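N-terminal acetyltransferase B complex subunit MDM20 (Candida albicans, PDB 5K04) probably serves as the non-catalytic auxiliary subunit of the NatB complex, which acetylates protein N-termini, partnering the NAT3 subunit. Local coordinates at residues R344-Y356 / P371-D383. Residues are numbered along the deposited sequence; the frame is centred on the assembly and turned at random.
Sequences RKFVNQTDNWDVY and PVNELTLRTIVSD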
# COMPACT_ATOMS: atom_id res chain seq x y z
N ARG A 344 -30.34 -6.53 12.89
CA ARG A 344 -29.69 -7.83 12.93
C ARG A 344 -28.24 -7.72 13.40
O ARG A 344 -27.72 -8.64 14.04
CB ARG A 344 -29.75 -8.49 11.56
CG ARG A 344 -31.16 -8.87 11.12
CD ARG A 344 -31.63 -10.13 11.81
NE ARG A 344 -33.02 -10.44 11.49
CZ ARG A 344 -33.41 -11.48 10.76
NH1 ARG A 344 -32.52 -12.33 10.28
NH2 ARG A 344 -34.70 -11.66 10.51
N LYS A 345 -27.58 -6.61 13.08
CA LYS A 345 -26.23 -6.37 13.60
C LYS A 345 -26.26 -6.09 15.09
O LYS A 345 -25.42 -6.60 15.84
CB LYS A 345 -25.59 -5.21 12.86
CG LYS A 345 -25.16 -5.53 11.44
CD LYS A 345 -24.98 -4.26 10.65
CE LYS A 345 -23.57 -4.09 10.20
NZ LYS A 345 -23.57 -3.34 8.92
N PHE A 346 -27.22 -5.28 15.55
CA PHE A 346 -27.29 -4.96 16.97
C PHE A 346 -27.44 -6.22 17.81
O PHE A 346 -26.78 -6.37 18.84
CB PHE A 346 -28.42 -3.98 17.24
CG PHE A 346 -28.12 -2.56 16.82
CD1 PHE A 346 -27.07 -1.85 17.41
CD2 PHE A 346 -28.89 -1.92 15.85
CE1 PHE A 346 -26.78 -0.55 17.03
CE2 PHE A 346 -28.62 -0.61 15.47
CZ PHE A 346 -27.56 0.08 16.06
N VAL A 347 -28.29 -7.16 17.37
CA VAL A 347 -28.55 -8.40 18.12
C VAL A 347 -27.56 -9.49 17.71
O VAL A 347 -27.70 -10.65 18.11
CB VAL A 347 -29.99 -8.89 17.91
CG1 VAL A 347 -30.97 -7.79 18.25
CG2 VAL A 347 -30.18 -9.36 16.48
N ASN A 348 -26.55 -9.11 16.93
CA ASN A 348 -25.58 -10.02 16.32
C ASN A 348 -26.21 -11.35 15.88
O ASN A 348 -25.86 -12.43 16.35
CB ASN A 348 -24.40 -10.28 17.25
CG ASN A 348 -23.27 -11.00 16.54
OD1 ASN A 348 -23.18 -10.98 15.31
ND2 ASN A 348 -22.41 -11.66 17.31
N GLN A 349 -27.15 -11.25 14.94
CA GLN A 349 -27.79 -12.43 14.38
C GLN A 349 -27.08 -12.82 13.09
O GLN A 349 -26.89 -11.98 12.21
CB GLN A 349 -29.28 -12.20 14.12
CG GLN A 349 -30.00 -13.50 13.76
CD GLN A 349 -31.49 -13.34 13.80
OE1 GLN A 349 -32.02 -12.58 14.61
NE2 GLN A 349 -32.18 -14.05 12.92
N THR A 350 -26.72 -14.10 12.99
CA THR A 350 -25.98 -14.62 11.85
C THR A 350 -26.83 -15.45 10.90
O THR A 350 -26.35 -15.81 9.82
CB THR A 350 -24.81 -15.49 12.32
OG1 THR A 350 -25.31 -16.46 13.24
CG2 THR A 350 -23.74 -14.62 12.98
N ASP A 351 -28.08 -15.76 11.26
CA ASP A 351 -28.98 -16.52 10.39
C ASP A 351 -29.92 -15.54 9.70
O ASP A 351 -30.94 -15.14 10.26
CB ASP A 351 -29.75 -17.58 11.18
CG ASP A 351 -28.87 -18.75 11.59
OD1 ASP A 351 -27.72 -18.84 11.11
OD2 ASP A 351 -29.34 -19.58 12.40
N ASN A 352 -29.56 -15.15 8.47
CA ASN A 352 -30.19 -14.02 7.81
C ASN A 352 -30.70 -14.32 6.40
O ASN A 352 -31.03 -13.38 5.66
CB ASN A 352 -29.21 -12.84 7.77
CG ASN A 352 -28.82 -12.36 9.17
OD1 ASN A 352 -29.68 -12.08 10.01
ND2 ASN A 352 -27.51 -12.27 9.43
N TRP A 353 -30.79 -15.59 6.01
CA TRP A 353 -31.35 -15.93 4.70
C TRP A 353 -32.80 -15.49 4.58
O TRP A 353 -33.26 -15.18 3.48
CB TRP A 353 -31.23 -17.43 4.43
CG TRP A 353 -29.80 -17.87 4.36
CD1 TRP A 353 -29.17 -18.75 5.20
CD2 TRP A 353 -28.81 -17.43 3.43
NE1 TRP A 353 -27.86 -18.88 4.84
CE2 TRP A 353 -27.60 -18.09 3.75
CE3 TRP A 353 -28.82 -16.55 2.34
CZ2 TRP A 353 -26.42 -17.90 3.03
CZ3 TRP A 353 -27.64 -16.36 1.62
CH2 TRP A 353 -26.46 -17.04 1.97
N ASP A 354 -33.52 -15.44 5.70
CA ASP A 354 -34.92 -15.00 5.64
C ASP A 354 -35.01 -13.57 5.11
O ASP A 354 -35.92 -13.25 4.33
CB ASP A 354 -35.57 -15.12 7.02
CG ASP A 354 -34.84 -14.32 8.10
OD1 ASP A 354 -33.59 -14.27 8.08
OD2 ASP A 354 -35.52 -13.74 8.96
N VAL A 355 -34.07 -12.71 5.50
CA VAL A 355 -34.09 -11.33 5.01
C VAL A 355 -33.62 -11.28 3.57
O VAL A 355 -34.19 -10.55 2.75
CB VAL A 355 -33.24 -10.43 5.92
CG1 VAL A 355 -33.26 -8.99 5.41
CG2 VAL A 355 -33.72 -10.49 7.35
N TYR A 356 -32.58 -12.05 3.25
CA TYR A 356 -32.14 -12.20 1.86
C TYR A 356 -33.32 -12.57 0.95
O TYR A 356 -33.51 -11.97 -0.11
CB TYR A 356 -31.03 -13.25 1.76
CG TYR A 356 -30.72 -13.56 0.32
CD1 TYR A 356 -29.91 -12.71 -0.43
CD2 TYR A 356 -31.29 -14.66 -0.32
CE1 TYR A 356 -29.65 -12.97 -1.76
CE2 TYR A 356 -31.05 -14.92 -1.65
CZ TYR A 356 -30.23 -14.08 -2.37
OH TYR A 356 -29.97 -14.35 -3.70
N PRO A 371 -27.58 -3.79 0.28
CA PRO A 371 -27.29 -3.88 1.72
C PRO A 371 -27.61 -5.24 2.33
O PRO A 371 -27.06 -5.55 3.40
CB PRO A 371 -28.15 -2.77 2.32
CG PRO A 371 -28.44 -1.83 1.19
CD PRO A 371 -28.53 -2.70 -0.03
N VAL A 372 -28.46 -6.07 1.70
CA VAL A 372 -28.73 -7.40 2.24
C VAL A 372 -27.46 -8.23 2.35
O VAL A 372 -27.36 -9.13 3.20
CB VAL A 372 -29.74 -8.16 1.36
CG1 VAL A 372 -30.28 -9.33 2.12
CG2 VAL A 372 -30.84 -7.28 0.98
N ASN A 373 -26.48 -7.95 1.49
CA ASN A 373 -25.29 -8.77 1.47
C ASN A 373 -24.29 -8.38 2.54
O ASN A 373 -23.22 -8.99 2.63
CB ASN A 373 -24.71 -8.72 0.06
CG ASN A 373 -25.58 -9.49 -0.91
OD1 ASN A 373 -26.13 -10.54 -0.54
ND2 ASN A 373 -25.74 -8.97 -2.13
N GLU A 374 -24.63 -7.36 3.34
CA GLU A 374 -23.96 -7.17 4.62
C GLU A 374 -24.35 -8.29 5.57
O GLU A 374 -23.51 -8.79 6.33
CB GLU A 374 -24.34 -5.81 5.20
CG GLU A 374 -23.82 -4.59 4.42
CD GLU A 374 -22.29 -4.47 4.39
OE1 GLU A 374 -21.72 -4.16 3.32
OE2 GLU A 374 -21.65 -4.70 5.45
N LEU A 375 -25.62 -8.70 5.53
CA LEU A 375 -26.12 -9.79 6.37
C LEU A 375 -25.68 -11.15 5.83
O LEU A 375 -25.23 -12.01 6.60
CB LEU A 375 -27.65 -9.71 6.46
CG LEU A 375 -28.10 -8.43 7.16
CD1 LEU A 375 -29.56 -8.50 7.63
CD2 LEU A 375 -27.18 -8.16 8.33
N THR A 376 -25.79 -11.36 4.51
CA THR A 376 -25.46 -12.66 3.94
C THR A 376 -23.97 -12.96 4.09
O THR A 376 -23.59 -14.11 4.38
CB THR A 376 -25.89 -12.72 2.46
OG1 THR A 376 -25.18 -11.75 1.67
CG2 THR A 376 -27.37 -12.46 2.35
N LEU A 377 -23.10 -11.95 3.93
CA LEU A 377 -21.67 -12.18 4.11
C LEU A 377 -21.36 -12.60 5.55
O LEU A 377 -20.64 -13.57 5.78
CB LEU A 377 -20.88 -10.94 3.71
CG LEU A 377 -19.35 -11.04 3.83
CD1 LEU A 377 -18.79 -12.13 2.92
CD2 LEU A 377 -18.70 -9.71 3.52
N ARG A 378 -21.95 -11.90 6.52
CA ARG A 378 -21.84 -12.32 7.91
C ARG A 378 -22.31 -13.77 8.10
O ARG A 378 -21.67 -14.56 8.79
CB ARG A 378 -22.64 -11.37 8.81
CG ARG A 378 -21.94 -10.05 9.14
CD ARG A 378 -22.88 -9.06 9.81
NE ARG A 378 -22.20 -7.83 10.25
CZ ARG A 378 -21.99 -7.49 11.52
NH1 ARG A 378 -22.40 -8.28 12.51
NH2 ARG A 378 -21.37 -6.35 11.81
N THR A 379 -23.44 -14.12 7.50
CA THR A 379 -23.89 -15.51 7.58
C THR A 379 -22.87 -16.44 6.94
O THR A 379 -22.52 -17.48 7.50
CB THR A 379 -25.26 -15.67 6.94
OG1 THR A 379 -26.21 -14.84 7.62
CG2 THR A 379 -25.73 -17.12 7.05
N ILE A 380 -22.34 -16.06 5.77
CA ILE A 380 -21.40 -16.94 5.09
C ILE A 380 -20.11 -17.06 5.90
O ILE A 380 -19.60 -18.17 6.10
CB ILE A 380 -21.14 -16.43 3.66
CG1 ILE A 380 -22.34 -16.76 2.77
CG2 ILE A 380 -19.89 -17.06 3.09
CD1 ILE A 380 -22.28 -16.14 1.38
N VAL A 381 -19.61 -15.94 6.42
CA VAL A 381 -18.34 -15.98 7.14
C VAL A 381 -18.46 -16.82 8.41
O VAL A 381 -17.58 -17.62 8.73
CB VAL A 381 -17.86 -14.55 7.45
CG1 VAL A 381 -16.62 -14.60 8.31
CG2 VAL A 381 -17.57 -13.80 6.16
N SER A 382 -19.58 -16.68 9.12
CA SER A 382 -19.82 -17.46 10.33
C SER A 382 -19.91 -18.95 10.04
O SER A 382 -19.63 -19.77 10.92
CB SER A 382 -21.10 -17.00 11.03
OG SER A 382 -20.98 -15.66 11.44
N ASP A 383 -20.31 -19.31 8.82
CA ASP A 383 -20.48 -20.72 8.46
C ASP A 383 -19.18 -21.38 8.01
O ASP A 383 -19.13 -22.61 7.93
CB ASP A 383 -21.52 -20.83 7.34
CG ASP A 383 -21.82 -22.25 6.93
OD1 ASP A 383 -22.20 -23.06 7.82
OD2 ASP A 383 -21.71 -22.56 5.73
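Leu375, Thr379 and Arg378 of helix 372-383 pack against the loop 347-352 and the helix ends on either side of it, those of helix 337-346 and helix 353-358, in a largely buried contact that covers 819 Å² over both sides. The first helix closes in a Schellman motif, with Asn348 at positive phi in the C-prime position, and the loop then runs over helix 372-383, bringing the CA atoms of Thr350 and Thr379 to 4.8 Å. Thr379 carries the polar centre: its OG1 points its hydrogen bond at Thr350 O, although the 2.4 Å between these two atoms is too short for an ordinary bond and the detail is doubtful, and it takes a weak bond from Asn352 ND2 at 3.4 Å. The amide of Asn352 is fixed from both ends. Its ND2 gives a stronger bond to Gln349 O, while OD1 receives Arg344 NH1 on a lone pair at 2.9 Å. Arg344 also grips Asp354 end-on with NH1 and NH2, tying the end of helix 337-346 to the first turn of helix 353-358, and the bend of its chain at chi2 (-77°) turns the guanidinium away while CB and CG stay on the methyls of Leu375. Nearer the NAT3 subunit, Lys345 CG sits over the centre of the Arg378 guanidinium, with CG to CZ at 3.7 Å; the two chains cross at about a right angle, and Arg378 NH2 is bonded to Gly558 O. On the other branch of Thr379, CG2 lies 3.5 Å from Trp353 NE1, and Thr376 CG2 meets Tyr356 CD1 at 3.8 Å. Val372 CG1 presses on the Tyr356 backbone, and helix 388-404 covers Tyr356 and Thr376 through Leu401. A helix laid against the connection between two others is consistent with the TPR-like alpha-helical superhelix expected of this family.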